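Local coordinates for protein toll-like receptor 6, Variable lymphocyte receptor B (Mus musculus, PDB 3A79) that probably senses diacylated microbial lipopeptides in innate immunity as the ectodomain of a Toll-like receptor, here fused to a hagfish variable lymphocyte receptor fragment, at residues S129-G143 / P165-V179. Numbering follows the deposited sequence.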
loop_
_atom_site.group_PDB
_atom_site.type_symbol
_atom_site.label_atom_id
_atom_site.label_comp_id
_atom_site.label_asym_id
_atom_site.label_seq_id
_atom_site.Cartn_x
_atom_site.Cartn_y
_atom_site.Cartn_z
ATOM N N SER B 129 -0.875 -45.005 -2.524
ATOM C CA SER B 129 -1.853 -44.085 -3.087
ATOM C C SER B 129 -1.474 -43.731 -4.518
ATOM O O SER B 129 -0.351 -43.966 -4.943
ATOM C CB SER B 129 -1.987 -42.828 -2.221
ATOM O OG SER B 129 -0.783 -42.092 -2.212
ATOM N N PHE B 130 -2.425 -43.181 -5.259
ATOM C CA PHE B 130 -2.216 -42.783 -6.647
ATOM C C PHE B 130 -1.574 -43.869 -7.492
ATOM O O PHE B 130 -0.488 -43.698 -8.032
ATOM C CB PHE B 130 -1.428 -41.475 -6.718
ATOM C CG PHE B 130 -2.039 -40.379 -5.909
ATOM C CD1 PHE B 130 -1.747 -40.254 -4.558
ATOM C CD2 PHE B 130 -2.937 -39.494 -6.482
ATOM C CE1 PHE B 130 -2.326 -39.254 -3.797
ATOM C CE2 PHE B 130 -3.525 -38.491 -5.722
ATOM C CZ PHE B 130 -3.218 -38.370 -4.381
ATOM N N ASN B 131 -2.251 -44.999 -7.589
ATOM C CA ASN B 131 -1.850 -46.038 -8.519
ATOM C C ASN B 131 -3.051 -46.443 -9.344
ATOM O O ASN B 131 -4.046 -45.720 -9.387
ATOM C CB ASN B 131 -1.268 -47.241 -7.793
ATOM C CG ASN B 131 -0.064 -46.880 -6.971
ATOM O OD1 ASN B 131 -0.193 -46.394 -5.852
ATOM N ND2 ASN B 131 1.118 -47.112 -7.519
ATOM N N ASP B 132 -2.965 -47.594 -9.997
ATOM C CA ASP B 132 -4.045 -48.012 -10.871
ATOM C C ASP B 132 -4.754 -49.264 -10.363
ATOM O O ASP B 132 -5.088 -50.158 -11.130
ATOM C CB ASP B 132 -3.551 -48.194 -12.306
ATOM C CG ASP B 132 -4.509 -47.597 -13.323
ATOM O OD1 ASP B 132 -4.228 -46.471 -13.799
ATOM O OD2 ASP B 132 -5.553 -48.229 -13.619
ATOM N N PHE B 133 -4.995 -49.309 -9.063
ATOM C CA PHE B 133 -5.727 -50.415 -8.482
ATOM C C PHE B 133 -7.188 -50.330 -8.847
ATOM O O PHE B 133 -7.812 -49.276 -8.710
ATOM C CB PHE B 133 -5.574 -50.429 -6.970
ATOM C CG PHE B 133 -4.220 -50.850 -6.519
ATOM C CD1 PHE B 133 -3.371 -49.947 -5.890
ATOM C CD2 PHE B 133 -3.779 -52.146 -6.744
ATOM C CE1 PHE B 133 -2.116 -50.335 -5.478
ATOM C CE2 PHE B 133 -2.526 -52.548 -6.334
ATOM C CZ PHE B 133 -1.691 -51.641 -5.700
ATOM N N ASP B 134 -7.710 -51.454 -9.333
ATOM C CA ASP B 134 -9.127 -51.635 -9.577
ATOM C C ASP B 134 -9.844 -51.471 -8.241
ATOM O O ASP B 134 -10.622 -50.534 -8.043
ATOM C CB ASP B 134 -9.366 -53.043 -10.137
ATOM C CG ASP B 134 -10.598 -53.129 -11.029
ATOM O OD1 ASP B 134 -10.835 -54.210 -11.613
ATOM O OD2 ASP B 134 -11.327 -52.120 -11.155
ATOM N N VAL B 135 -9.560 -52.382 -7.314
ATOM C CA VAL B 135 -10.174 -52.335 -5.997
ATOM C C VAL B 135 -9.125 -52.293 -4.883
ATOM O O VAL B 135 -8.054 -52.887 -5.006
ATOM C CB VAL B 135 -11.140 -53.526 -5.789
ATOM C CG1 VAL B 135 -10.425 -54.698 -5.125
ATOM C CG2 VAL B 135 -12.344 -53.083 -4.960
ATOM N N LEU B 136 -9.437 -51.569 -3.810
ATOM C CA LEU B 136 -8.569 -51.473 -2.632
ATOM C C LEU B 136 -7.768 -52.753 -2.339
ATOM O O LEU B 136 -8.348 -53.764 -1.966
ATOM C CB LEU B 136 -9.421 -51.107 -1.419
ATOM C CG LEU B 136 -9.336 -49.699 -0.826
ATOM C CD1 LEU B 136 -8.646 -48.701 -1.764
ATOM C CD2 LEU B 136 -10.717 -49.208 -0.362
ATOM N N PRO B 137 -6.426 -52.698 -2.471
ATOM C CA PRO B 137 -5.508 -53.848 -2.392
ATOM C C PRO B 137 -5.260 -54.400 -0.982
ATOM O O PRO B 137 -4.340 -55.196 -0.810
ATOM C CB PRO B 137 -4.184 -53.277 -2.914
ATOM C CG PRO B 137 -4.475 -51.885 -3.355
ATOM C CD PRO B 137 -5.681 -51.441 -2.626
ATOM N N VAL B 138 -6.046 -53.979 0.000
ATOM C CA VAL B 138 -5.884 -54.434 1.374
ATOM C C VAL B 138 -6.366 -55.868 1.537
ATOM O O VAL B 138 -7.573 -56.111 1.584
ATOM C CB VAL B 138 -6.702 -53.558 2.330
ATOM C CG1 VAL B 138 -6.564 -54.052 3.770
ATOM C CG2 VAL B 138 -6.275 -52.109 2.204
ATOM N N CYS B 139 -5.431 -56.815 1.624
ATOM C CA CYS B 139 -5.779 -58.223 1.823
ATOM C C CYS B 139 -5.945 -58.530 3.311
ATOM O O CYS B 139 -5.630 -57.704 4.160
ATOM C CB CYS B 139 -4.713 -59.160 1.245
ATOM S SG CYS B 139 -4.310 -59.041 -0.516
ATOM N N LYS B 140 -6.410 -59.735 3.627
ATOM C CA LYS B 140 -6.675 -60.102 5.014
ATOM C C LYS B 140 -5.416 -60.116 5.892
ATOM O O LYS B 140 -5.497 -59.930 7.108
ATOM C CB LYS B 140 -7.402 -61.453 5.088
ATOM C CG LYS B 140 -6.527 -62.668 4.808
ATOM C CD LYS B 140 -7.201 -63.931 5.300
ATOM C CE LYS B 140 -6.805 -65.140 4.466
ATOM N NZ LYS B 140 -7.544 -66.384 4.883
ATOM N N GLU B 141 -4.256 -60.331 5.280
ATOM C CA GLU B 141 -3.021 -60.469 6.044
ATOM C C GLU B 141 -2.545 -59.136 6.607
ATOM O O GLU B 141 -1.725 -59.105 7.528
ATOM C CB GLU B 141 -1.918 -61.117 5.204
ATOM C CG GLU B 141 -2.078 -62.612 4.985
ATOM C CD GLU B 141 -2.940 -62.931 3.780
ATOM O OE1 GLU B 141 -3.432 -61.980 3.141
ATOM O OE2 GLU B 141 -3.126 -64.130 3.468
ATOM N N PHE B 142 -3.063 -58.042 6.050
ATOM C CA PHE B 142 -2.726 -56.695 6.513
ATOM C C PHE B 142 -2.969 -56.539 8.011
ATOM O O PHE B 142 -2.603 -55.536 8.605
ATOM C CB PHE B 142 -3.528 -55.634 5.750
ATOM C CG PHE B 142 -3.001 -55.341 4.374
ATOM C CD1 PHE B 142 -2.865 -54.029 3.941
ATOM C CD2 PHE B 142 -2.641 -56.375 3.514
ATOM C CE1 PHE B 142 -2.380 -53.752 2.671
ATOM C CE2 PHE B 142 -2.157 -56.104 2.242
ATOM C CZ PHE B 142 -2.027 -54.789 1.819
ATOM N N GLY B 143 -3.594 -57.536 8.617
ATOM C CA GLY B 143 -3.842 -57.506 10.040
ATOM C C GLY B 143 -2.563 -57.686 10.824
ATOM O O GLY B 143 -2.479 -57.204 11.952
ATOM N N PRO B 165 -9.580 -55.699 7.204
ATOM C CA PRO B 165 -8.340 -56.235 7.771
ATOM C C PRO B 165 -7.494 -55.218 8.558
ATOM O O PRO B 165 -6.744 -55.628 9.447
ATOM C CB PRO B 165 -7.595 -56.738 6.538
ATOM C CG PRO B 165 -8.693 -57.093 5.577
ATOM C CD PRO B 165 -9.735 -56.053 5.783
ATOM N N VAL B 166 -7.603 -53.926 8.264
ATOM C CA VAL B 166 -6.828 -52.949 9.040
ATOM C C VAL B 166 -7.646 -52.167 10.086
ATOM O O VAL B 166 -7.191 -51.144 10.603
ATOM C CB VAL B 166 -5.976 -51.994 8.139
ATOM C CG1 VAL B 166 -4.990 -52.798 7.285
ATOM C CG2 VAL B 166 -6.848 -51.103 7.260
ATOM N N ALA B 167 -8.829 -52.673 10.423
ATOM C CA ALA B 167 -9.727 -51.987 11.348
ATOM C C ALA B 167 -9.287 -52.067 12.803
ATOM O O ALA B 167 -9.846 -51.392 13.666
ATOM C CB ALA B 167 -11.128 -52.525 11.206
ATOM N N HIS B 168 -8.281 -52.885 13.079
ATOM C CA HIS B 168 -7.821 -53.045 14.451
ATOM C C HIS B 168 -6.397 -52.563 14.680
ATOM O O HIS B 168 -5.734 -53.018 15.612
ATOM C CB HIS B 168 -7.932 -54.500 14.887
ATOM C CG HIS B 168 -9.339 -54.999 14.967
ATOM N ND1 HIS B 168 -9.998 -55.176 16.164
ATOM C CD2 HIS B 168 -10.210 -55.367 13.998
ATOM C CE1 HIS B 168 -11.213 -55.630 15.929
ATOM N NE2 HIS B 168 -11.368 -55.756 14.623
ATOM N N LEU B 169 -5.928 -51.648 13.836
ATOM C CA LEU B 169 -4.600 -51.063 14.006
ATOM C C LEU B 169 -4.748 -49.640 14.496
ATOM O O LEU B 169 -5.769 -48.998 14.247
ATOM C CB LEU B 169 -3.845 -51.062 12.686
ATOM C CG LEU B 169 -3.897 -52.382 11.922
ATOM C CD1 LEU B 169 -3.534 -52.167 10.462
ATOM C CD2 LEU B 169 -2.989 -53.412 12.575
ATOM N N HIS B 170 -3.739 -49.140 15.195
ATOM C CA HIS B 170 -3.813 -47.776 15.701
ATOM C C HIS B 170 -3.239 -46.786 14.675
ATOM O O HIS B 170 -2.171 -46.185 14.854
ATOM C CB HIS B 170 -3.186 -47.675 17.097
ATOM C CG HIS B 170 -3.955 -48.423 18.147
ATOM N ND1 HIS B 170 -3.805 -49.777 18.359
ATOM C CD2 HIS B 170 -4.901 -48.009 19.025
ATOM C CE1 HIS B 170 -4.618 -50.163 19.328
ATOM N NE2 HIS B 170 -5.293 -49.109 19.751
ATOM N N LEU B 171 -3.990 -46.646 13.590
ATOM C CA LEU B 171 -3.606 -45.826 12.462
ATOM C C LEU B 171 -3.592 -44.335 12.788
ATOM O O LEU B 171 -4.379 -43.859 13.614
ATOM C CB LEU B 171 -4.558 -46.084 11.298
ATOM C CG LEU B 171 -4.442 -47.440 10.615
ATOM C CD1 LEU B 171 -5.614 -47.612 9.682
ATOM C CD2 LEU B 171 -3.119 -47.562 9.864
ATOM N N SER B 172 -2.700 -43.608 12.111
ATOM C CA SER B 172 -2.600 -42.158 12.237
ATOM C C SER B 172 -2.977 -41.420 10.949
ATOM O O SER B 172 -3.604 -40.354 10.997
ATOM C CB SER B 172 -1.205 -41.751 12.695
ATOM O OG SER B 172 -1.147 -41.690 14.104
ATOM N N CYS B 173 -2.595 -41.971 9.799
ATOM C CA CYS B 173 -3.091 -41.425 8.542
ATOM C C CYS B 173 -3.565 -42.499 7.580
ATOM O O CYS B 173 -2.880 -43.494 7.352
ATOM C CB CYS B 173 -2.064 -40.512 7.853
ATOM S SG CYS B 173 -2.801 -39.460 6.534
ATOM N N ILE B 174 -4.763 -42.284 7.047
ATOM C CA ILE B 174 -5.266 -43.018 5.898
ATOM C C ILE B 174 -5.377 -42.033 4.747
ATOM O O ILE B 174 -6.225 -41.142 4.740
ATOM C CB ILE B 174 -6.645 -43.673 6.170
ATOM C CG1 ILE B 174 -6.509 -44.752 7.245
ATOM C CG2 ILE B 174 -7.224 -44.279 4.889
ATOM C CD1 ILE B 174 -7.576 -45.798 7.184
ATOM N N LEU B 175 -4.477 -42.170 3.788
ATOM C CA LEU B 175 -4.546 -41.360 2.594
ATOM C C LEU B 175 -5.243 -42.197 1.536
ATOM O O LEU B 175 -4.849 -43.331 1.281
ATOM C CB LEU B 175 -3.147 -40.943 2.131
ATOM C CG LEU B 175 -3.209 -40.237 0.781
ATOM C CD1 LEU B 175 -3.896 -38.895 0.916
ATOM C CD2 LEU B 175 -1.859 -40.078 0.184
ATOM N N LEU B 176 -6.287 -41.640 0.933
ATOM C CA LEU B 176 -7.099 -42.374 -0.031
ATOM C C LEU B 176 -7.482 -41.497 -1.213
ATOM O O LEU B 176 -7.993 -40.390 -1.038
ATOM C CB LEU B 176 -8.354 -42.869 0.662
ATOM C CG LEU B 176 -9.396 -43.663 -0.105
ATOM C CD1 LEU B 176 -8.753 -44.755 -0.949
ATOM C CD2 LEU B 176 -10.352 -44.248 0.925
ATOM N N ASP B 177 -7.231 -41.978 -2.423
ATOM C CA ASP B 177 -7.524 -41.151 -3.578
ATOM C C ASP B 177 -8.483 -41.790 -4.567
ATOM O O ASP B 177 -8.363 -42.962 -4.936
ATOM C CB ASP B 177 -6.259 -40.741 -4.299
ATOM C CG ASP B 177 -5.812 -41.773 -5.286
ATOM O OD1 ASP B 177 -5.059 -42.665 -4.875
ATOM O OD2 ASP B 177 -6.204 -41.696 -6.469
ATOM N N LEU B 178 -9.415 -40.963 -5.008
ATOM C CA LEU B 178 -10.512 -41.358 -5.855
ATOM C C LEU B 178 -10.299 -40.694 -7.203
ATOM O O LEU B 178 -11.245 -40.231 -7.842
ATOM C CB LEU B 178 -11.805 -40.815 -5.255
ATOM C CG LEU B 178 -12.395 -41.188 -3.887
ATOM C CD1 LEU B 178 -13.611 -42.051 -4.096
ATOM C CD2 LEU B 178 -11.404 -41.828 -2.919
ATOM N N VAL B 179 -9.049 -40.590 -7.624
ATOM C CA VAL B 179 -8.774 -40.024 -8.932
ATOM C C VAL B 179 -9.278 -41.016 -9.976
ATOM O O VAL B 179 -9.910 -40.631 -10.962
ATOM C CB VAL B 179 -7.276 -39.745 -9.136
ATOM C CG1 VAL B 179 -7.058 -39.049 -10.446
ATOM C CG2 VAL B 179 -6.752 -38.885 -8.020
#
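Polar contact between 129-143 and 165-179 centres on Asp177 and Phe130. The amide N of Phe130 donates to Asp177 OD1 at 2.7 Å, with 155° at the hydrogen, although the position of OD1 is less certain. OD2 accepts from Val179 N in an Asx turn, which helps fix the carboxylate's rotation. That carboxylate stacks on the Phe130 ring, the planes 4° apart, and Asp177 CB makes a CH-pi contact over the face, 4.0 Å from the ring centroid. Leu175 CD2 meets the edge of this ring, 4.1 Å from Phe130 CE1. With an alanine here in place of Phe130, Asp177 CB and Leu175 CD2 would probably lose their aromatic partner and a gap would open beside Val179.

Apolar packing continues inward, where Leu136 CD1 meets Leu176 CD1 at 4.0 Å and the two side chains cross at about a right angle. Val166 CG1, which a chi1 of -59° places beside the Val166 backbone N, lies 3.5 Å from Phe142 CB. Val138 CG1 touches Pro165 CB at 4.0 Å. Both segments are TLR6; strand 150-154 lies between strands 125-127 and 171-178, so Phe130 reaches across one coil while Pro165 packs on the adjacent one, as in a leucine-rich repeat solenoid.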